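Local structure of O-methyltransferase (Bacillus halodurans, 2GPY) at residues B[25-30]-B[65-70]; B[42-47]-B[69-74]. The protein is a putative O-methyltransferase that probably transfers a methyl group from S-adenosylmethionine to a hydroxyl of a substrate not yet identified. All coordinates share one frame; numbering follows the deposited sequence.

Both contacts are buried, and both use helix 67-75, which follows the first strand (57-61) of the Rossmann-like methyltransferase sheet. Contact 1 sets helix 21-32 against the start of that helix and the turn before it; contact 2 sets helix 40-53 against its following turns. Their centres lie 11 Å apart, and Met-43 of contact 2 packs on Tyr-67 and Ser-68 of contact 1. Contact 1 wraps a selenomethionine in apolar groups and backbone and adds one phenol-to-carboxylate hydrogen bond, whereas contact 2 turns on a salt bridge beside a leucine. A hydrogen bond between Tyr-67 and Arg-71 joins the two polar groups.

Contact 1. Residues B[25-30]-B[65-70]; sequences QMEREA and IGYSAI
Met-26, a selenomethionine, lays its terminal methyl over the turn that leads into helix 67-75. CE sits 3.5 Å from the carbonyl O of Ile-65 and 3.6 Å from the backbone N of Tyr-67. The CD1 methyl of Ile-70 meets Met-26 CE at 3.9 Å. The bend at chi3 (70°) swings CE out of line with the extended first part of the chain, toward the backbone of the turn. Gly-66, the N-cap residue, has a left-handed backbone conformation (phi 91°) in which a side chain would collide with the carbonyl of Ile-65, which calls for glycine. Beside Met-26, the side chain of Glu-27 crosses the Tyr-67 ring obliquely, its CG 3.4 Å from CE1, with carboxylate and ring planes 60° apart. The phenol OH donates to Glu-27 OE2 at 2.6 Å, reaching the oxygen on its anti side and slightly out of the carboxylate plane. The other oxygen, OE1, forms a salt bridge with Arg-19, and the phenol oxygen is also bonded to Arg-71. With Glu-27 replaced by an alanine, the Tyr-67 hydroxyl would probably lose this acceptor and Arg-19 its salt-bridge partner. Two residues after Glu-27, Glu-29 OE2 touches CD1 of Ile-65 at 3.8 Å, while its OE1 binds a zinc ion together with Glu-93 and His-97 of helix 88-100. His-97 hydrogen-bonds the carbonyl O of Ile-65, linking the zinc site to this turn. The chemistry is divided: the selenomethionine methyl packs in the middle, and two carboxylates at its flanks serve a phenol and a metal, pairing with Arg-19 probably favouring the ionised form of Glu-27.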
loop_
_atom_site.group_PDB
_atom_site.type_symbol
_atom_site.label_atom_id
_atom_site.label_comp_id
_atom_site.label_asym_id
_atom_site.label_seq_id
_atom_site.Cartn_x
_atom_site.Cartn_y
_atom_site.Cartn_z
ATOM N N GLN B 25 -4.911 25.840 -9.173
ATOM C CA GLN B 25 -5.457 27.053 -8.603
ATOM C C GLN B 25 -5.945 26.820 -7.172
ATOM O O GLN B 25 -5.829 27.713 -6.321
ATOM C CB GLN B 25 -6.595 27.588 -9.483
ATOM C CG GLN B 25 -7.214 28.934 -9.039
ATOM C CD GLN B 25 -6.284 30.147 -9.216
ATOM O OE1 GLN B 25 -5.350 30.134 -10.024
ATOM N NE2 GLN B 25 -6.556 31.211 -8.462
HETATM N N MSE B 26 -6.504 25.643 -6.913
HETATM C CA MSE B 26 -6.905 25.261 -5.535
HETATM C C MSE B 26 -5.698 25.155 -4.599
HETATM O O MSE B 26 -5.764 25.561 -3.431
HETATM C CB MSE B 26 -7.693 23.945 -5.531
HETATM C CG MSE B 26 -9.135 24.084 -6.019
HETATM SE SE MSE B 26 -9.998 22.328 -6.099
HETATM C CE MSE B 26 -10.114 21.996 -4.269
ATOM N N GLU B 27 -4.597 24.616 -5.116
ATOM C CA GLU B 27 -3.361 24.504 -4.338
ATOM C C GLU B 27 -2.800 25.859 -3.951
ATOM O O GLU B 27 -2.453 26.066 -2.787
ATOM C CB GLU B 27 -2.298 23.720 -5.095
ATOM C CG GLU B 27 -2.721 22.286 -5.366
ATOM C CD GLU B 27 -1.878 21.648 -6.429
ATOM O OE1 GLU B 27 -1.104 22.380 -7.088
ATOM O OE2 GLU B 27 -1.996 20.434 -6.619
ATOM N N ARG B 28 -2.685 26.764 -4.923
ATOM C CA ARG B 28 -2.201 28.119 -4.655
ATOM C C ARG B 28 -3.142 28.854 -3.710
ATOM O O ARG B 28 -2.694 29.597 -2.834
ATOM C CB ARG B 28 -2.007 28.918 -5.948
ATOM C CG ARG B 28 -0.753 28.521 -6.740
ATOM C CD ARG B 28 -0.467 29.549 -7.861
ATOM N NE ARG B 28 -1.627 29.710 -8.748
ATOM C CZ ARG B 28 -1.935 28.886 -9.754
ATOM N NH1 ARG B 28 -1.169 27.834 -10.033
ATOM N NH2 ARG B 28 -3.019 29.115 -10.486
ATOM N N GLU B 29 -4.441 28.624 -3.869
ATOM C CA GLU B 29 -5.453 29.209 -2.994
ATOM C C GLU B 29 -5.359 28.751 -1.533
ATOM O O GLU B 29 -5.494 29.559 -0.604
ATOM C CB GLU B 29 -6.841 28.861 -3.499
ATOM C CG GLU B 29 -7.923 29.616 -2.769
ATOM C CD GLU B 29 -9.273 28.933 -2.809
ATOM O OE1 GLU B 29 -9.752 28.524 -3.894
ATOM O OE2 GLU B 29 -9.871 28.828 -1.729
ATOM N N ALA B 30 -5.171 27.455 -1.336
ATOM C CA ALA B 30 -4.987 26.889 -0.012
ATOM C C ALA B 30 -3.783 27.548 0.641
ATOM O O ALA B 30 -3.851 27.919 1.823
ATOM C CB ALA B 30 -4.786 25.380 -0.102
ATOM N N ILE B 65 -11.193 22.496 1.906
ATOM C CA ILE B 65 -11.854 23.056 0.708
ATOM C C ILE B 65 -12.078 22.019 -0.394
ATOM O O ILE B 65 -12.334 22.372 -1.548
ATOM C CB ILE B 65 -11.173 24.375 0.159
ATOM C CG1 ILE B 65 -9.722 24.102 -0.268
ATOM C CG2 ILE B 65 -11.337 25.536 1.182
ATOM C CD1 ILE B 65 -9.168 25.117 -1.266
ATOM N N GLY B 66 -11.940 20.735 -0.035
ATOM C CA GLY B 66 -12.290 19.634 -0.926
ATOM C C GLY B 66 -11.165 19.122 -1.823
ATOM O O GLY B 66 -11.402 18.280 -2.686
ATOM N N TYR B 67 -9.939 19.578 -1.594
ATOM C CA TYR B 67 -8.812 19.149 -2.434
ATOM C C TYR B 67 -8.567 17.629 -2.428
ATOM O O TYR B 67 -8.506 17.003 -3.508
ATOM C CB TYR B 67 -7.568 19.902 -2.007
ATOM C CG TYR B 67 -6.336 19.570 -2.816
ATOM C CD1 TYR B 67 -6.120 20.155 -4.050
ATOM C CD2 TYR B 67 -5.387 18.691 -2.313
ATOM C CE1 TYR B 67 -4.963 19.845 -4.794
ATOM C CE2 TYR B 67 -4.232 18.396 -3.023
ATOM C CZ TYR B 67 -4.025 18.972 -4.250
ATOM O OH TYR B 67 -2.848 18.672 -4.896
ATOM N N SER B 68 -8.467 17.030 -1.236
ATOM C CA SER B 68 -8.210 15.575 -1.158
ATOM C C SER B 68 -9.383 14.747 -1.695
ATOM O O SER B 68 -9.160 13.766 -2.400
ATOM C CB SER B 68 -7.791 15.127 0.248
ATOM O OG SER B 68 -6.502 15.631 0.562
ATOM N N ALA B 69 -10.618 15.158 -1.392
ATOM C CA ALA B 69 -11.808 14.449 -1.870
ATOM C C ALA B 69 -11.792 14.456 -3.397
ATOM O O ALA B 69 -12.009 13.431 -4.041
ATOM C CB ALA B 69 -13.104 15.103 -1.369
ATOM N N ILE B 70 -11.566 15.638 -3.972
ATOM C CA ILE B 70 -11.502 15.800 -5.425
ATOM C C ILE B 70 -10.415 14.962 -6.077
ATOM O O ILE B 70 -10.692 14.244 -7.043
ATOM C CB ILE B 70 -11.399 17.294 -5.835
ATOM C CG1 ILE B 70 -12.774 17.953 -5.611
ATOM C CG2 ILE B 70 -10.959 17.440 -7.286
ATOM C CD1 ILE B 70 -12.750 19.494 -5.623
#

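Contact 2. Residues B[42-47]-B[69-74]; sequences GMESLL and AIRMAQ
A salt bridge between Glu-44 and Arg-71, in a largely buried helix-helix contact, joins helices 40-53 and 67-75, which flank strand 57-61 in the chain. The axes of the two short segments approach to 10.6 Å, their directions 38° apart. Arg-71, its chain bent at chi2 and chi3, presents the rim of its guanidinium to Glu-44. There NH2 donates to OE2 of Glu-44 at 2.6 Å along a fairly straight bond (160°), and NH1 adds a weak one to the same oxygen at 3.1 Å. OE2 lies in the guanidinium plane, yet the donor comes from above the carboxylate plane, the two flat groups being turned 46° apart. The bend at chi2 of Glu-44 curls its carboxylate to this meeting point. Leu-47 uses both methyls: CD1 lies over one guanidinium face, off toward its rim, 3.6 Å from NH2 of Arg-71, while CD2 rests 3.6 Å from the carbonyl O of Arg-71 and 3.8 Å from CG of Met-72. CG of selenomethionine Met-43 touches NH1 of Arg-71 at 3.5 Å. Met-72 continues inward onto Ile-58 and Glu-60 of strand 57-61. With Leu-47 over a face, Glu-44 at the rim and Tyr-67 OH bonded to NH1, the guanidinium is probably restricted in its rotation. The carboxylate of Glu-44 probably offsets part of the Arg-71 charge, with Arg-19 and, from the second subunit, Arg-200 also packed against Glu-44.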
loop_
_atom_site.group_PDB
_atom_site.type_symbol
_atom_site.label_atom_id
_atom_site.label_comp_id
_atom_site.label_asym_id
_atom_site.label_seq_id
_atom_site.Cartn_x
_atom_site.Cartn_y
_atom_site.Cartn_z
ATOM N N GLY B 42 3.274 13.869 -0.799
ATOM C CA GLY B 42 2.434 12.934 -0.034
ATOM C C GLY B 42 1.147 12.584 -0.774
ATOM O O GLY B 42 0.677 11.436 -0.742
HETATM N N MSE B 43 0.553 13.592 -1.411
HETATM C CA MSE B 43 -0.722 13.396 -2.096
HETATM C C MSE B 43 -0.518 12.444 -3.270
HETATM O O MSE B 43 -1.320 11.539 -3.490
HETATM C CB MSE B 43 -1.316 14.748 -2.571
HETATM C CG MSE B 43 -2.509 14.525 -3.509
HETATM SE SE MSE B 43 -4.001 13.766 -2.490
HETATM C CE MSE B 43 -4.385 14.974 -1.951
ATOM N N GLU B 44 0.536 12.664 -4.055
ATOM C CA GLU B 44 0.763 11.816 -5.225
ATOM C C GLU B 44 0.992 10.364 -4.795
ATOM O O GLU B 44 0.491 9.419 -5.422
ATOM C CB GLU B 44 1.938 12.329 -6.057
ATOM C CG GLU B 44 1.648 13.691 -6.717
ATOM C CD GLU B 44 0.554 13.625 -7.808
ATOM O OE1 GLU B 44 0.353 12.553 -8.415
ATOM O OE2 GLU B 44 -0.096 14.661 -8.058
ATOM N N SER B 45 1.773 10.199 -3.734
ATOM C CA SER B 45 2.008 8.856 -3.182
ATOM C C SER B 45 0.752 8.226 -2.652
ATOM O O SER B 45 0.491 7.041 -2.931
ATOM C CB SER B 45 3.091 8.893 -2.103
ATOM O OG SER B 45 4.331 9.043 -2.744
ATOM N N LEU B 46 -0.044 8.995 -1.914
ATOM C CA LEU B 46 -1.303 8.482 -1.398
ATOM C C LEU B 46 -2.225 8.031 -2.516
ATOM O O LEU B 46 -2.853 6.977 -2.419
ATOM C CB LEU B 46 -2.037 9.504 -0.518
ATOM C CG LEU B 46 -3.220 8.908 0.253
ATOM C CD1 LEU B 46 -2.671 7.906 1.293
ATOM C CD2 LEU B 46 -4.092 9.944 0.904
ATOM N N LEU B 47 -2.348 8.842 -3.560
ATOM C CA LEU B 47 -3.272 8.494 -4.642
ATOM C C LEU B 47 -2.809 7.200 -5.319
ATOM O O LEU B 47 -3.614 6.326 -5.700
ATOM C CB LEU B 47 -3.293 9.633 -5.664
ATOM C CG LEU B 47 -3.938 10.915 -5.118
ATOM C CD1 LEU B 47 -3.760 11.960 -6.197
ATOM C CD2 LEU B 47 -5.442 10.694 -4.788
ATOM N N ALA B 69 -10.618 15.158 -1.392
ATOM C CA ALA B 69 -11.808 14.449 -1.870
ATOM C C ALA B 69 -11.792 14.456 -3.397
ATOM O O ALA B 69 -12.009 13.431 -4.041
ATOM C CB ALA B 69 -13.104 15.103 -1.369
ATOM N N ILE B 70 -11.566 15.638 -3.972
ATOM C CA ILE B 70 -11.502 15.800 -5.425
ATOM C C ILE B 70 -10.415 14.962 -6.077
ATOM O O ILE B 70 -10.692 14.244 -7.043
ATOM C CB ILE B 70 -11.399 17.294 -5.835
ATOM C CG1 ILE B 70 -12.774 17.953 -5.611
ATOM C CG2 ILE B 70 -10.959 17.440 -7.286
ATOM C CD1 ILE B 70 -12.750 19.494 -5.623
ATOM N N ARG B 71 -9.188 15.053 -5.566
ATOM C CA ARG B 71 -8.091 14.326 -6.172
ATOM C C ARG B 71 -8.243 12.813 -6.046
ATOM O O ARG B 71 -7.900 12.067 -6.984
ATOM C CB ARG B 71 -6.779 14.826 -5.588
ATOM C CG ARG B 71 -6.549 16.233 -6.128
ATOM C CD ARG B 71 -5.137 16.542 -6.386
ATOM N NE ARG B 71 -4.531 15.652 -7.372
ATOM C CZ ARG B 71 -3.226 15.472 -7.459
ATOM N NH1 ARG B 71 -2.439 16.139 -6.642
ATOM N NH2 ARG B 71 -2.701 14.622 -8.361
HETATM N N MSE B 72 -8.800 12.350 -4.921
HETATM C CA MSE B 72 -9.130 10.916 -4.808
HETATM C C MSE B 72 -10.221 10.471 -5.787
HETATM O O MSE B 72 -10.089 9.392 -6.432
HETATM C CB MSE B 72 -9.561 10.538 -3.370
HETATM C CG MSE B 72 -8.413 10.692 -2.389
HETATM SE SE MSE B 72 -8.884 10.043 -0.564
HETATM C CE MSE B 72 -10.251 11.387 -0.064
ATOM N N ALA B 73 -11.285 11.277 -5.912
ATOM C CA ALA B 73 -12.348 10.949 -6.863
ATOM C C ALA B 73 -11.796 10.896 -8.292
ATOM O O ALA B 73 -12.168 10.022 -9.068
ATOM C CB ALA B 73 -13.521 11.962 -6.776
ATOM N N GLN B 74 -10.918 11.837 -8.637
ATOM C CA GLN B 74 -10.331 11.846 -9.978
ATOM C C GLN B 74 -9.427 10.635 -10.202
ATOM O O GLN B 74 -9.394 10.086 -11.316
ATOM C CB GLN B 74 -9.547 13.129 -10.218
ATOM C CG GLN B 74 -10.422 14.351 -10.375
ATOM C CD GLN B 74 -9.587 15.585 -10.659
ATOM O OE1 GLN B 74 -9.923 16.374 -11.533
ATOM N NE2 GLN B 74 -8.487 15.750 -9.929
#